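Local coordinates for mannan endo-1,6-alpha-mannosidase (PDB 6RY0), which probably cleaves alpha-1,6-mannosidic linkages and transfers the glycan as a calcium-binding glycosyl hydrolase family 76 enzyme, consistent with moving GPI-anchored glycoproteins into the fungal cell wall, at residues Arg41-Asp46 and Met393-Ala398; Lys224-Leu229 and Lys284-Asn289; Tyr74-Gly79 and Tyr116-His121; Ala140-Phe145 and Gly206-Arg211. One frame throughout, in Å; residues are numbered along the deposited sequence.

Contact 1: Arg41-Asp46 and Met393-Ala398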
loop_
_atom_site.group_PDB
_atom_site.type_symbol
_atom_site.label_atom_id
_atom_site.label_comp_id
_atom_site.label_asym_id
_atom_site.label_seq_id
_atom_site.Cartn_x
_atom_site.Cartn_y
_atom_site.Cartn_z
ATOM N N ARG A 41 -19.663 -5.519 2.036
ATOM C CA ARG A 41 -19.902 -5.620 3.462
ATOM C C ARG A 41 -19.617 -7.023 3.973
ATOM O O ARG A 41 -19.028 -7.194 5.049
ATOM C CB ARG A 41 -21.339 -5.190 3.766
ATOM C CG ARG A 41 -21.585 -4.950 5.211
ATOM C CD ARG A 41 -22.985 -4.501 5.511
ATOM N NE ARG A 41 -23.867 -5.636 5.769
ATOM C CZ ARG A 41 -23.861 -6.387 6.878
ATOM N NH1 ARG A 41 -23.005 -6.152 7.894
ATOM N NH2 ARG A 41 -24.705 -7.416 6.978
ATOM N N THR A 42 -19.996 -8.034 3.207
ATOM C CA THR A 42 -19.720 -9.405 3.624
ATOM C C THR A 42 -18.244 -9.725 3.556
ATOM O O THR A 42 -17.699 -10.389 4.455
ATOM C CB THR A 42 -20.555 -10.379 2.760
ATOM O OG1 THR A 42 -21.939 -10.022 2.823
ATOM C CG2 THR A 42 -20.354 -11.818 3.181
ATOM N N LEU A 43 -17.565 -9.218 2.534
ATOM C CA LEU A 43 -16.119 -9.394 2.435
ATOM C C LEU A 43 -15.413 -8.675 3.591
ATOM O O LEU A 43 -14.387 -9.162 4.111
ATOM C CB LEU A 43 -15.617 -8.866 1.094
ATOM C CG LEU A 43 -15.972 -9.756 -0.097
ATOM C CD1 LEU A 43 -15.921 -8.950 -1.377
ATOM C CD2 LEU A 43 -15.060 -10.944 -0.158
ATOM N N ALA A 44 -15.925 -7.526 4.012
ATOM C CA ALA A 44 -15.348 -6.801 5.132
ATOM C C ALA A 44 -15.499 -7.615 6.419
ATOM O O ALA A 44 -14.611 -7.618 7.278
ATOM C CB ALA A 44 -15.965 -5.409 5.259
ATOM N N TYR A 45 -16.635 -8.279 6.580
ATOM C CA TYR A 45 -16.866 -9.175 7.715
ATOM C C TYR A 45 -15.876 -10.337 7.682
ATOM O O TYR A 45 -15.235 -10.630 8.687
ATOM C CB TYR A 45 -18.341 -9.652 7.658
ATOM C CG TYR A 45 -18.672 -10.655 8.730
ATOM C CD1 TYR A 45 -18.404 -12.000 8.563
ATOM C CD2 TYR A 45 -19.271 -10.238 9.933
ATOM C CE1 TYR A 45 -18.691 -12.909 9.625
ATOM C CE2 TYR A 45 -19.561 -11.132 10.955
ATOM C CZ TYR A 45 -19.232 -12.428 10.803
ATOM O OH TYR A 45 -19.465 -13.334 11.811
ATOM N N ASP A 46 -15.761 -11.027 6.550
ATOM C CA ASP A 46 -14.879 -12.180 6.486
ATOM C C ASP A 46 -13.430 -11.806 6.702
ATOM O O ASP A 46 -12.701 -12.559 7.341
ATOM C CB ASP A 46 -15.038 -12.931 5.172
ATOM C CG ASP A 46 -16.196 -13.915 5.184
ATOM O OD1 ASP A 46 -16.857 -14.049 6.238
ATOM O OD2 ASP A 46 -16.429 -14.581 4.127
ATOM N N MET A 393 -8.166 -9.828 2.054
ATOM C CA MET A 393 -7.920 -8.387 1.973
ATOM C C MET A 393 -7.937 -7.921 0.512
ATOM O O MET A 393 -8.480 -6.859 0.188
ATOM C CB MET A 393 -6.565 -8.072 2.616
ATOM C CG MET A 393 -6.344 -6.572 2.885
ATOM S SD MET A 393 -4.677 -6.123 3.410
ATOM C CE MET A 393 -4.455 -7.236 4.778
ATOM N N SER A 394 -7.320 -8.722 -0.361
ATOM C CA SER A 394 -7.249 -8.369 -1.760
ATOM C C SER A 394 -8.605 -8.370 -2.438
ATOM O O SER A 394 -8.870 -7.475 -3.254
ATOM C CB SER A 394 -6.245 -9.262 -2.493
ATOM O OG SER A 394 -4.932 -8.945 -2.077
ATOM N N VAL A 395 -9.470 -9.345 -2.136
ATOM C CA VAL A 395 -10.793 -9.325 -2.735
ATOM C C VAL A 395 -11.623 -8.166 -2.171
ATOM O O VAL A 395 -12.333 -7.495 -2.918
ATOM C CB VAL A 395 -11.523 -10.661 -2.587
ATOM C CG1 VAL A 395 -12.899 -10.584 -3.241
ATOM C CG2 VAL A 395 -10.684 -11.775 -3.210
ATOM N N LEU A 396 -11.538 -7.924 -0.863
ATOM C CA LEU A 396 -12.212 -6.774 -0.274
ATOM C C LEU A 396 -11.818 -5.476 -0.992
ATOM O O LEU A 396 -12.670 -4.648 -1.335
ATOM C CB LEU A 396 -11.906 -6.685 1.211
ATOM C CG LEU A 396 -12.399 -5.421 1.939
ATOM C CD1 LEU A 396 -13.895 -5.298 1.868
ATOM C CD2 LEU A 396 -11.934 -5.460 3.384
ATOM N N ALA A 397 -10.519 -5.299 -1.215
ATOM C CA ALA A 397 -10.012 -4.123 -1.902
ATOM C C ALA A 397 -10.561 -4.012 -3.322
ATOM O O ALA A 397 -11.006 -2.949 -3.752
ATOM C CB ALA A 397 -8.483 -4.201 -1.933
ATOM N N ALA A 398 -10.534 -5.114 -4.058
ATOM C CA ALA A 398 -10.981 -5.096 -5.449
ATOM C C ALA A 398 -12.463 -4.788 -5.555
ATOM O O ALA A 398 -12.887 -4.012 -6.412
ATOM C CB ALA A 398 -10.654 -6.423 -6.136
#
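The helical segments that carry L43 and L396 run nearly antiparallel, their axes 157° apart and 9.1 Å from each other at closest approach. This is helix-helix packing within the alpha-helical barrel expected of a family 76 glycosyl hydrolase: helix 33-48, near the N terminus, lies against helix 389-401, late in the chain. The backbones come nearest at L43 and L396, whose CA atoms are 5.4 Å apart. The interface is apolar and buried. L43 sends its two methyls onto one branch of V395, the two side chains lying roughly perpendicular; L43 CD2 lies 3.8 Å from V395 CG1. L396 reaches across to helix 33-48. A chi1 of 172° sets its CG opposite its own amide nitrogen and carries CD1 onto the backbone beside A44. Y89 of helix 76-93 also packs on A44, while W373 adjoins V395. The closest approach of L396 is to main chain, its CD1 methyl resting 3.7 Å from A44 N.

Contact 2: Lys224-Leu229 and Lys284-Asn289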
loop_
_atom_site.group_PDB
_atom_site.type_symbol
_atom_site.label_atom_id
_atom_site.label_comp_id
_atom_site.label_asym_id
_atom_site.label_seq_id
_atom_site.Cartn_x
_atom_site.Cartn_y
_atom_site.Cartn_z
ATOM N N LYS A 224 13.033 13.963 -6.847
ATOM C CA LYS A 224 14.393 13.473 -6.703
ATOM C C LYS A 224 14.407 11.955 -6.612
ATOM O O LYS A 224 15.249 11.285 -7.241
ATOM C CB LYS A 224 15.015 14.110 -5.449
ATOM C CG LYS A 224 16.436 13.720 -5.164
ATOM C CD LYS A 224 16.920 14.443 -3.905
ATOM C CE LYS A 224 18.377 14.859 -3.919
ATOM N NZ LYS A 224 19.193 13.664 -3.886
ATOM N N ILE A 225 13.518 11.386 -5.798
ATOM C CA ILE A 225 13.536 9.936 -5.611
ATOM C C ILE A 225 13.064 9.210 -6.864
ATOM O O ILE A 225 13.638 8.172 -7.233
ATOM C CB ILE A 225 12.688 9.541 -4.395
ATOM C CG1 ILE A 225 13.257 10.107 -3.130
ATOM C CG2 ILE A 225 12.433 8.041 -4.344
ATOM C CD1 ILE A 225 14.549 9.447 -2.717
ATOM N N PHE A 226 12.055 9.732 -7.545
ATOM C CA PHE A 226 11.629 9.128 -8.805
ATOM C C PHE A 226 12.763 9.146 -9.821
ATOM O O PHE A 226 13.032 8.155 -10.501
ATOM C CB PHE A 226 10.417 9.865 -9.356
ATOM C CG PHE A 226 9.781 9.123 -10.496
ATOM C CD1 PHE A 226 10.245 9.282 -11.785
ATOM C CD2 PHE A 226 8.703 8.250 -10.275
ATOM C CE1 PHE A 226 9.641 8.567 -12.828
ATOM C CE2 PHE A 226 8.122 7.557 -11.302
ATOM C CZ PHE A 226 8.598 7.716 -12.552
ATOM N N ASP A 227 13.449 10.287 -9.915
ATOM C CA ASP A 227 14.524 10.404 -10.872
ATOM C C ASP A 227 15.662 9.448 -10.549
ATOM O O ASP A 227 16.322 8.940 -11.460
ATOM C CB ASP A 227 14.982 11.845 -10.969
ATOM C CG ASP A 227 13.971 12.741 -11.711
ATOM O OD1 ASP A 227 12.976 12.232 -12.291
ATOM O OD2 ASP A 227 14.165 13.957 -11.668
ATOM N N TRP A 228 15.881 9.178 -9.263
ATOM C CA TRP A 228 16.858 8.196 -8.848
ATOM C C TRP A 228 16.445 6.779 -9.275
ATOM O O TRP A 228 17.234 6.029 -9.823
ATOM C CB TRP A 228 17.100 8.272 -7.323
ATOM C CG TRP A 228 18.102 7.264 -6.880
ATOM C CD1 TRP A 228 19.465 7.405 -6.910
ATOM C CD2 TRP A 228 17.842 5.929 -6.418
ATOM N NE1 TRP A 228 20.060 6.242 -6.504
ATOM C CE2 TRP A 228 19.095 5.316 -6.201
ATOM C CE3 TRP A 228 16.683 5.192 -6.152
ATOM C CZ2 TRP A 228 19.220 4.024 -5.751
ATOM C CZ3 TRP A 228 16.808 3.901 -5.683
ATOM C CH2 TRP A 228 18.061 3.327 -5.512
ATOM N N LEU A 229 15.182 6.420 -9.023
ATOM C CA LEU A 229 14.672 5.123 -9.435
ATOM C C LEU A 229 14.829 4.910 -10.953
ATOM O O LEU A 229 15.090 3.802 -11.419
ATOM C CB LEU A 229 13.210 4.989 -9.044
ATOM C CG LEU A 229 12.961 4.659 -7.573
ATOM C CD1 LEU A 229 11.480 4.829 -7.243
ATOM C CD2 LEU A 229 13.431 3.255 -7.231
ATOM N N LYS A 284 2.572 13.487 -16.662
ATOM C CA LYS A 284 1.567 12.795 -17.458
ATOM C C LYS A 284 2.207 11.670 -18.251
ATOM O O LYS A 284 1.670 10.567 -18.326
ATOM C CB LYS A 284 0.818 13.741 -18.399
ATOM C CG LYS A 284 -0.354 13.034 -19.072
ATOM C CD LYS A 284 -1.146 13.933 -19.975
ATOM C CE LYS A 284 -2.279 13.186 -20.663
ATOM N NZ LYS A 284 -1.792 12.121 -21.581
ATOM N N ASP A 285 3.352 11.950 -18.861
ATOM C CA ASP A 285 4.052 10.943 -19.645
ATOM C C ASP A 285 4.449 9.762 -18.792
ATOM O O ASP A 285 4.352 8.604 -19.223
ATOM C CB ASP A 285 5.316 11.519 -20.300
ATOM C CG ASP A 285 5.050 12.567 -21.335
ATOM O OD1 ASP A 285 3.919 12.653 -21.844
ATOM O OD2 ASP A 285 6.007 13.280 -21.690
ATOM N N ARG A 286 4.905 10.039 -17.569
ATOM C CA ARG A 286 5.310 8.977 -16.649
ATOM C C ARG A 286 4.103 8.140 -16.216
ATOM O O ARG A 286 4.189 6.917 -16.169
ATOM C CB ARG A 286 6.059 9.570 -15.448
ATOM C CG ARG A 286 7.416 10.124 -15.827
ATOM C CD ARG A 286 7.976 11.077 -14.805
ATOM N NE ARG A 286 9.169 11.700 -15.346
ATOM C CZ ARG A 286 10.039 12.383 -14.643
ATOM N NH1 ARG A 286 9.869 12.551 -13.338
ATOM N NH2 ARG A 286 11.088 12.914 -15.273
ATOM N N VAL A 287 2.969 8.793 -15.910
ATOM C CA VAL A 287 1.736 8.067 -15.642
ATOM C C VAL A 287 1.410 7.151 -16.803
ATOM O O VAL A 287 1.130 5.958 -16.621
ATOM C CB VAL A 287 0.583 9.065 -15.388
ATOM C CG1 VAL A 287 -0.793 8.395 -15.484
ATOM C CG2 VAL A 287 0.742 9.751 -14.030
ATOM N N ASP A 288 1.429 7.697 -18.010
ATOM C CA ASP A 288 0.995 6.925 -19.172
ATOM C C ASP A 288 1.932 5.747 -19.429
ATOM O O ASP A 288 1.472 4.652 -19.745
ATOM C CB ASP A 288 0.926 7.841 -20.389
ATOM C CG ASP A 288 -0.186 8.873 -20.289
ATOM O OD1 ASP A 288 -1.095 8.703 -19.453
ATOM O OD2 ASP A 288 -0.149 9.822 -21.103
ATOM N N ASN A 289 3.237 5.961 -19.301
ATOM C CA ASN A 289 4.208 4.893 -19.510
ATOM C C ASN A 289 4.113 3.814 -18.444
ATOM O O ASN A 289 4.140 2.626 -18.771
ATOM C CB ASN A 289 5.619 5.466 -19.578
ATOM C CG ASN A 289 5.938 6.095 -20.923
ATOM O OD1 ASN A 289 5.462 5.644 -21.947
ATOM N ND2 ASN A 289 6.767 7.107 -20.918
HETATM O O HOH W 1 12.720 14.984 -13.916
#
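F226 and R286 meet between two helices that remain well separated: F226 CA and R286 CA, the nearest such pair between the two segments, are 10.1 Å apart, so long side chains rather than backbones make the contact. The closely packed part is the phenyl ring against the aliphatic end of the arginine: F226 CE1 lies 3.6 Å from R286 CD, and F226 CD1 is equally near R286 NH1. The two side chains run alongside each other, pointing opposite ways, with ring and guanidinium planes only 9° apart. R286 is extended from CG to NE, which carries its charged group across the gap to the neighbouring helix.

The polar side is looser. D227 meets the guanidinium through a weak, bent salt-bridge hydrogen bond from R286 NH1 to D227 OD1, 3.3 Å long with an N-H...O angle of 124°. The carboxylate of D227 and the guanidinium of R286 are turned 79° apart, far from the coplanar setting of a two-bond pair. A water reinforces the link, accepting from R286 NH2 at 3.0 Å and donating to D227 OD2 at 2.9 Å; it sits at the guanidinium edge, in its plane.

W283 joins both halves, through a cation-pi contact with R286 and an edge-to-face contact with F226. The pairing thus bridges helices 216-231 and 281-298, with F203 of helix 196-213 meeting F226 and helix 261-278 packing against L229 and V287.

Contact 3: Tyr74-Gly79 and Tyr116-His121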
loop_
_atom_site.group_PDB
_atom_site.type_symbol
_atom_site.label_atom_id
_atom_site.label_comp_id
_atom_site.label_asym_id
_atom_site.label_seq_id
_atom_site.Cartn_x
_atom_site.Cartn_y
_atom_site.Cartn_z
ATOM N N TYR A 74 1.483 -13.570 9.748
ATOM C CA TYR A 74 1.576 -12.229 9.172
ATOM C C TYR A 74 2.508 -11.332 9.906
ATOM O O TYR A 74 2.608 -11.378 11.137
ATOM C CB TYR A 74 0.153 -11.610 9.134
ATOM C CG TYR A 74 -0.848 -12.541 8.499
ATOM C CD1 TYR A 74 -0.824 -12.827 7.142
ATOM C CD2 TYR A 74 -1.794 -13.205 9.275
ATOM C CE1 TYR A 74 -1.703 -13.754 6.589
ATOM C CE2 TYR A 74 -2.668 -14.127 8.744
ATOM C CZ TYR A 74 -2.607 -14.413 7.394
ATOM O OH TYR A 74 -3.447 -15.322 6.789
ATOM N N TYR A 75 3.195 -10.483 9.164
ATOM C CA TYR A 75 4.103 -9.486 9.725
ATOM C C TYR A 75 3.391 -8.157 10.009
ATOM O O TYR A 75 2.328 -7.872 9.433
ATOM C CB TYR A 75 5.297 -9.294 8.778
ATOM C CG TYR A 75 6.204 -10.485 8.752
ATOM C CD1 TYR A 75 7.188 -10.645 9.711
ATOM C CD2 TYR A 75 6.072 -11.475 7.783
ATOM C CE1 TYR A 75 8.045 -11.755 9.681
ATOM C CE2 TYR A 75 6.927 -12.565 7.755
ATOM C CZ TYR A 75 7.907 -12.685 8.699
ATOM O OH TYR A 75 8.759 -13.777 8.684
ATOM N N TRP A 76 4.008 -7.348 10.855
ATOM C CA TRP A 76 3.480 -6.060 11.319
ATOM C C TRP A 76 2.983 -5.168 10.199
ATOM O O TRP A 76 1.904 -4.567 10.310
ATOM C CB TRP A 76 4.614 -5.378 12.085
ATOM C CG TRP A 76 4.358 -4.010 12.622
ATOM C CD1 TRP A 76 3.585 -3.670 13.706
ATOM C CD2 TRP A 76 4.946 -2.794 12.162
ATOM N NE1 TRP A 76 3.641 -2.310 13.923
ATOM C CE2 TRP A 76 4.498 -1.762 13.008
ATOM C CE3 TRP A 76 5.851 -2.480 11.152
ATOM C CZ2 TRP A 76 4.890 -0.458 12.851
ATOM C CZ3 TRP A 76 6.228 -1.155 10.989
ATOM C CH2 TRP A 76 5.759 -0.166 11.860
ATOM N N TRP A 77 3.735 -5.038 9.108
ATOM C CA TRP A 77 3.319 -4.113 8.070
ATOM C C TRP A 77 1.983 -4.501 7.474
ATOM O O TRP A 77 1.260 -3.621 6.983
ATOM C CB TRP A 77 4.380 -4.057 6.953
ATOM C CG TRP A 77 4.311 -5.186 6.033
ATOM C CD1 TRP A 77 4.795 -6.455 6.206
ATOM C CD2 TRP A 77 3.583 -5.193 4.792
ATOM N NE1 TRP A 77 4.410 -7.247 5.143
ATOM C CE2 TRP A 77 3.691 -6.489 4.247
ATOM C CE3 TRP A 77 2.862 -4.219 4.084
ATOM C CZ2 TRP A 77 3.134 -6.826 3.010
ATOM C CZ3 TRP A 77 2.332 -4.557 2.859
ATOM C CH2 TRP A 77 2.471 -5.839 2.346
ATOM N N GLU A 78 1.639 -5.794 7.481
ATOM C CA GLU A 78 0.376 -6.228 6.878
ATOM C C GLU A 78 -0.813 -5.773 7.721
ATOM O O GLU A 78 -1.903 -5.592 7.205
ATOM C CB GLU A 78 0.421 -7.734 6.632
ATOM C CG GLU A 78 -0.755 -8.219 5.802
ATOM C CD GLU A 78 -0.610 -9.640 5.303
ATOM O OE1 GLU A 78 0.469 -10.221 5.295
ATOM O OE2 GLU A 78 -1.697 -10.165 4.843
ATOM N N GLY A 79 -0.583 -5.568 9.017
ATOM C CA GLY A 79 -1.588 -4.917 9.822
ATOM C C GLY A 79 -1.843 -3.502 9.339
ATOM O O GLY A 79 -2.986 -3.058 9.236
ATOM N N TYR A 116 5.536 5.813 13.585
ATOM C CA TYR A 116 5.469 4.424 13.139
ATOM C C TYR A 116 6.823 3.729 13.198
ATOM O O TYR A 116 7.131 2.870 12.371
ATOM C CB TYR A 116 4.747 4.278 11.786
ATOM C CG TYR A 116 3.261 4.454 11.934
ATOM C CD1 TYR A 116 2.524 3.536 12.655
ATOM C CD2 TYR A 116 2.573 5.517 11.382
ATOM C CE1 TYR A 116 1.167 3.678 12.846
ATOM C CE2 TYR A 116 1.192 5.670 11.551
ATOM C CZ TYR A 116 0.508 4.759 12.299
ATOM O OH TYR A 116 -0.846 4.941 12.467
ATOM N N GLN A 117 7.596 4.023 14.258
ATOM C CA GLN A 117 8.806 3.275 14.568
ATOM C C GLN A 117 8.773 2.728 15.987
ATOM O O GLN A 117 9.673 2.968 16.783
ATOM C CB GLN A 117 10.059 4.122 14.354
ATOM C CG GLN A 117 10.105 4.693 12.939
ATOM C CD GLN A 117 11.436 5.280 12.596
ATOM O OE1 GLN A 117 12.264 4.615 11.962
ATOM N NE2 GLN A 117 11.682 6.513 13.021
ATOM N N PRO A 118 7.737 1.956 16.327
ATOM C CA PRO A 118 7.715 1.366 17.649
ATOM C C PRO A 118 8.932 0.382 17.780
ATOM O O PRO A 118 9.173 -0.462 16.966
ATOM C CB PRO A 118 6.374 0.629 17.666
ATOM C CG PRO A 118 6.082 0.294 16.271
ATOM C CD PRO A 118 6.609 1.507 15.500
ATOM N N PRO A 119 9.786 0.572 18.805
ATOM C CA PRO A 119 11.066 -0.170 18.800
ATOM C C PRO A 119 10.905 -1.650 19.109
ATOM O O PRO A 119 11.794 -2.462 18.785
ATOM C CB PRO A 119 11.894 0.537 19.894
ATOM C CG PRO A 119 10.897 1.191 20.782
ATOM C CD PRO A 119 9.771 1.613 19.846
ATOM N N ASN A 120 9.791 -2.014 19.739
ATOM C CA ASN A 120 9.565 -3.444 19.910
ATOM C C ASN A 120 9.559 -4.141 18.588
ATOM O O ASN A 120 9.889 -5.306 18.523
ATOM C CB ASN A 120 8.301 -3.731 20.690
ATOM C CG ASN A 120 8.490 -3.476 22.174
ATOM O OD1 ASN A 120 9.571 -3.056 22.624
ATOM N ND2 ASN A 120 7.439 -3.684 22.932
ATOM N N HIS A 121 9.264 -3.399 17.522
ATOM C CA HIS A 121 9.242 -3.946 16.159
ATOM C C HIS A 121 10.466 -3.677 15.308
ATOM O O HIS A 121 10.390 -3.734 14.086
ATOM C CB HIS A 121 7.998 -3.443 15.419
ATOM C CG HIS A 121 6.725 -4.000 15.953
ATOM N ND1 HIS A 121 6.363 -5.326 15.807
ATOM C CD2 HIS A 121 5.723 -3.406 16.638
ATOM C CE1 HIS A 121 5.200 -5.525 16.401
ATOM N NE2 HIS A 121 4.791 -4.374 16.905
#
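W76 and H121 stack face to face, the five-membered ring of the indole against the imidazole, with centroids 4.0 Å apart and planes inclined by 23°. W76 CD1 lies over the centre of the imidazole; its nearest atom there is H121 NE2, at 3.5 Å. The histidine in turn lies toward the rim of the indole, giving an offset stack. Farther along the indole, P118 packs obliquely, its CG and CD both near the benzo ring; P118 CG is 3.7 Å from W76 CZ2. At the indole edge, near its plane, W76 CH2 approaches Y116 O at 3.4 Å. That carbonyl is buried here and has no hydrogen-bond partner in the model.

CG of W76 is anti to its backbone N (chi1 178°), directing the indole from the start of helix 76-93 into the 116-121 loop. A hydrogen bond from W76 NE1 to Q109 OE1 helps hold the ring's orientation, and W133 meets both W76 and Y116. On the loop side, Y116 OH is hydrogen-bonded to M106 O.

The side chain of W76 comes within about 4 Å of that of D129, which binds calcium in a structure of this protein, although no calcium is bound there in this model. The aromatic cluster thus lies next to a calcium-binding residue and ties its surroundings to the loop preceding helix 127-142.

Contact 4: Ala140-Phe145 and Gly206-Arg211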
loop_
_atom_site.group_PDB
_atom_site.type_symbol
_atom_site.label_atom_id
_atom_site.label_comp_id
_atom_site.label_asym_id
_atom_site.label_seq_id
_atom_site.Cartn_x
_atom_site.Cartn_y
_atom_site.Cartn_z
ATOM N N ALA A 140 -6.008 8.134 5.504
ATOM C CA ALA A 140 -6.997 8.599 6.466
ATOM C C ALA A 140 -7.210 10.104 6.345
ATOM O O ALA A 140 -8.336 10.579 6.372
ATOM C CB ALA A 140 -6.576 8.176 7.868
ATOM N N ALA A 141 -6.132 10.876 6.171
ATOM C CA ALA A 141 -6.281 12.329 5.965
ATOM C C ALA A 141 -7.016 12.616 4.642
ATOM O O ALA A 141 -7.938 13.431 4.587
ATOM C CB ALA A 141 -4.928 13.031 6.011
ATOM N N GLU A 142 -6.607 11.944 3.566
ATOM C CA GLU A 142 -7.240 12.147 2.260
ATOM C C GLU A 142 -8.704 11.795 2.241
ATOM O O GLU A 142 -9.494 12.397 1.500
ATOM C CB GLU A 142 -6.516 11.278 1.209
ATOM C CG GLU A 142 -5.115 11.755 0.877
ATOM C CD GLU A 142 -4.256 10.705 0.202
ATOM O OE1 GLU A 142 -4.654 9.517 0.171
ATOM O OE2 GLU A 142 -3.139 11.064 -0.273
ATOM N N ASN A 143 -9.074 10.795 3.012
ATOM C CA ASN A 143 -10.442 10.278 3.009
ATOM C C ASN A 143 -11.306 10.922 4.097
ATOM O O ASN A 143 -12.457 10.566 4.264
ATOM C CB ASN A 143 -10.429 8.755 3.150
ATOM C CG ASN A 143 -9.998 8.053 1.888
ATOM O OD1 ASN A 143 -9.707 8.690 0.890
ATOM N ND2 ASN A 143 -9.927 6.709 1.932
ATOM N N LYS A 144 -10.751 11.860 4.852
ATOM C CA LYS A 144 -11.470 12.511 5.953
ATOM C C LYS A 144 -11.942 11.481 6.978
ATOM O O LYS A 144 -13.000 11.605 7.572
ATOM C CB LYS A 144 -12.597 13.409 5.436
ATOM C CG LYS A 144 -12.097 14.499 4.539
ATOM C CD LYS A 144 -13.191 15.401 3.993
ATOM C CE LYS A 144 -13.899 16.185 5.028
ATOM N NZ LYS A 144 -14.813 17.109 4.323
ATOM N N PHE A 145 -11.123 10.450 7.178
ATOM C CA PHE A 145 -11.403 9.456 8.222
ATOM C C PHE A 145 -11.474 10.196 9.560
ATOM O O PHE A 145 -10.672 11.097 9.817
ATOM C CB PHE A 145 -10.287 8.410 8.197
ATOM C CG PHE A 145 -10.542 7.172 8.997
ATOM C CD1 PHE A 145 -11.523 6.284 8.626
ATOM C CD2 PHE A 145 -9.744 6.847 10.054
ATOM C CE1 PHE A 145 -11.738 5.126 9.328
ATOM C CE2 PHE A 145 -9.938 5.695 10.753
ATOM C CZ PHE A 145 -10.953 4.839 10.398
ATOM N N GLY A 206 5.662 11.468 -0.431
ATOM C CA GLY A 206 6.025 12.834 -0.790
ATOM C C GLY A 206 5.047 13.467 -1.762
ATOM O O GLY A 206 4.622 14.610 -1.595
ATOM N N ALA A 207 4.663 12.713 -2.780
ATOM C CA ALA A 207 3.732 13.231 -3.784
ATOM C C ALA A 207 2.379 13.565 -3.146
ATOM O O ALA A 207 1.757 14.578 -3.442
ATOM C CB ALA A 207 3.585 12.225 -4.883
ATOM N N ARG A 208 1.922 12.681 -2.277
ATOM C CA ARG A 208 0.631 12.853 -1.619
ATOM C C ARG A 208 0.666 13.972 -0.595
ATOM O O ARG A 208 -0.293 14.751 -0.473
ATOM C CB ARG A 208 0.186 11.532 -0.982
ATOM C CG ARG A 208 -0.112 10.499 -2.052
ATOM C CD ARG A 208 -0.192 9.096 -1.526
ATOM N NE ARG A 208 -1.377 8.871 -0.731
ATOM C CZ ARG A 208 -1.630 7.715 -0.132
ATOM N NH1 ARG A 208 -0.775 6.684 -0.206
ATOM N NH2 ARG A 208 -2.748 7.572 0.566
ATOM N N LEU A 209 1.760 14.101 0.139
ATOM C CA LEU A 209 1.893 15.218 1.075
ATOM C C LEU A 209 1.948 16.529 0.335
ATOM O O LEU A 209 1.386 17.528 0.800
ATOM C CB LEU A 209 3.093 15.006 2.003
ATOM C CG LEU A 209 2.848 13.975 3.102
ATOM C CD1 LEU A 209 4.171 13.489 3.716
ATOM C CD2 LEU A 209 1.926 14.538 4.183
ATOM N N ALA A 210 2.626 16.561 -0.803
ATOM C CA ALA A 210 2.626 17.776 -1.629
ATOM C C ALA A 210 1.215 18.177 -2.019
ATOM O O ALA A 210 0.811 19.322 -1.860
ATOM C CB ALA A 210 3.461 17.576 -2.878
ATOM N N ARG A 211 0.448 17.222 -2.543
ATOM C CA ARG A 211 -0.896 17.571 -2.985
ATOM C C ARG A 211 -1.765 18.047 -1.807
ATOM O O ARG A 211 -2.552 18.982 -1.934
ATOM C CB ARG A 211 -1.564 16.413 -3.720
ATOM C CG ARG A 211 -2.895 16.824 -4.337
ATOM C CD ARG A 211 -3.588 15.697 -5.040
ATOM N NE ARG A 211 -4.829 16.112 -5.676
ATOM C CZ ARG A 211 -6.044 15.983 -5.152
ATOM N NH1 ARG A 211 -6.227 15.497 -3.943
ATOM N NH2 ARG A 211 -7.116 16.316 -5.879
HETATM O O HOH W 2 -2.783 13.669 -0.959
#
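E142 and R208 account for essentially all of the 109 Å² buried in this contact, joining the C-terminal end of helix 127-142 to helix 196-213. Their side chains cross at about a right angle and form a side-on, two-bond salt bridge. R208 NE gives an almost straight hydrogen bond to the syn lone pair of E142 OE2, 2.9 Å long at 173°. Alongside it, R208 NH2 reaches E142 OE1 at 2.8 Å, on the syn side but 33° out of the carboxylate plane. This tilt accompanies a 30° angle between carboxylate and guanidinium, although both acceptors lie near the guanidinium plane. A bend at chi3 of R208 turns the guanidinium edge toward the glutamate, whose own chain is extended beyond CG.

A water adds another bond to the glutamate, donating to E142 OE2 at 2.7 Å and to R208 O at 2.8 Å, so it bridges the carboxylate to the backbone of the facing helix. D204 forms a further salt bridge with R208 NH1, and F273 of helix 261-278 packs on both E142 and R208.

Two acidic partners and several directed bonds fix the rotation of the buried guanidinium. Such pairing would be expected to offset the cost of burying these groups and to favour a charged carboxylate and guanidinium.

From the N terminus, helix 33-48 opens the longest of the loops, which contact 1 closes only when helix 389-401 is reached. The other three contacts are nested inside it and follow one another in series without crossing. Contact 3 ties the start of helix 76-93 to the loop before helix 127-142; contact 4 then links the end of that helix to helix 196-213, and contact 2 joins the next helix, 216-231, to helix 281-298. Contacts 1 and 3 touch where, in the conformer given, M393 CE packs on E78 O, whereas contacts 1 and 2 lie on opposite sides of the chain's centre, about 32 Å apart between centres.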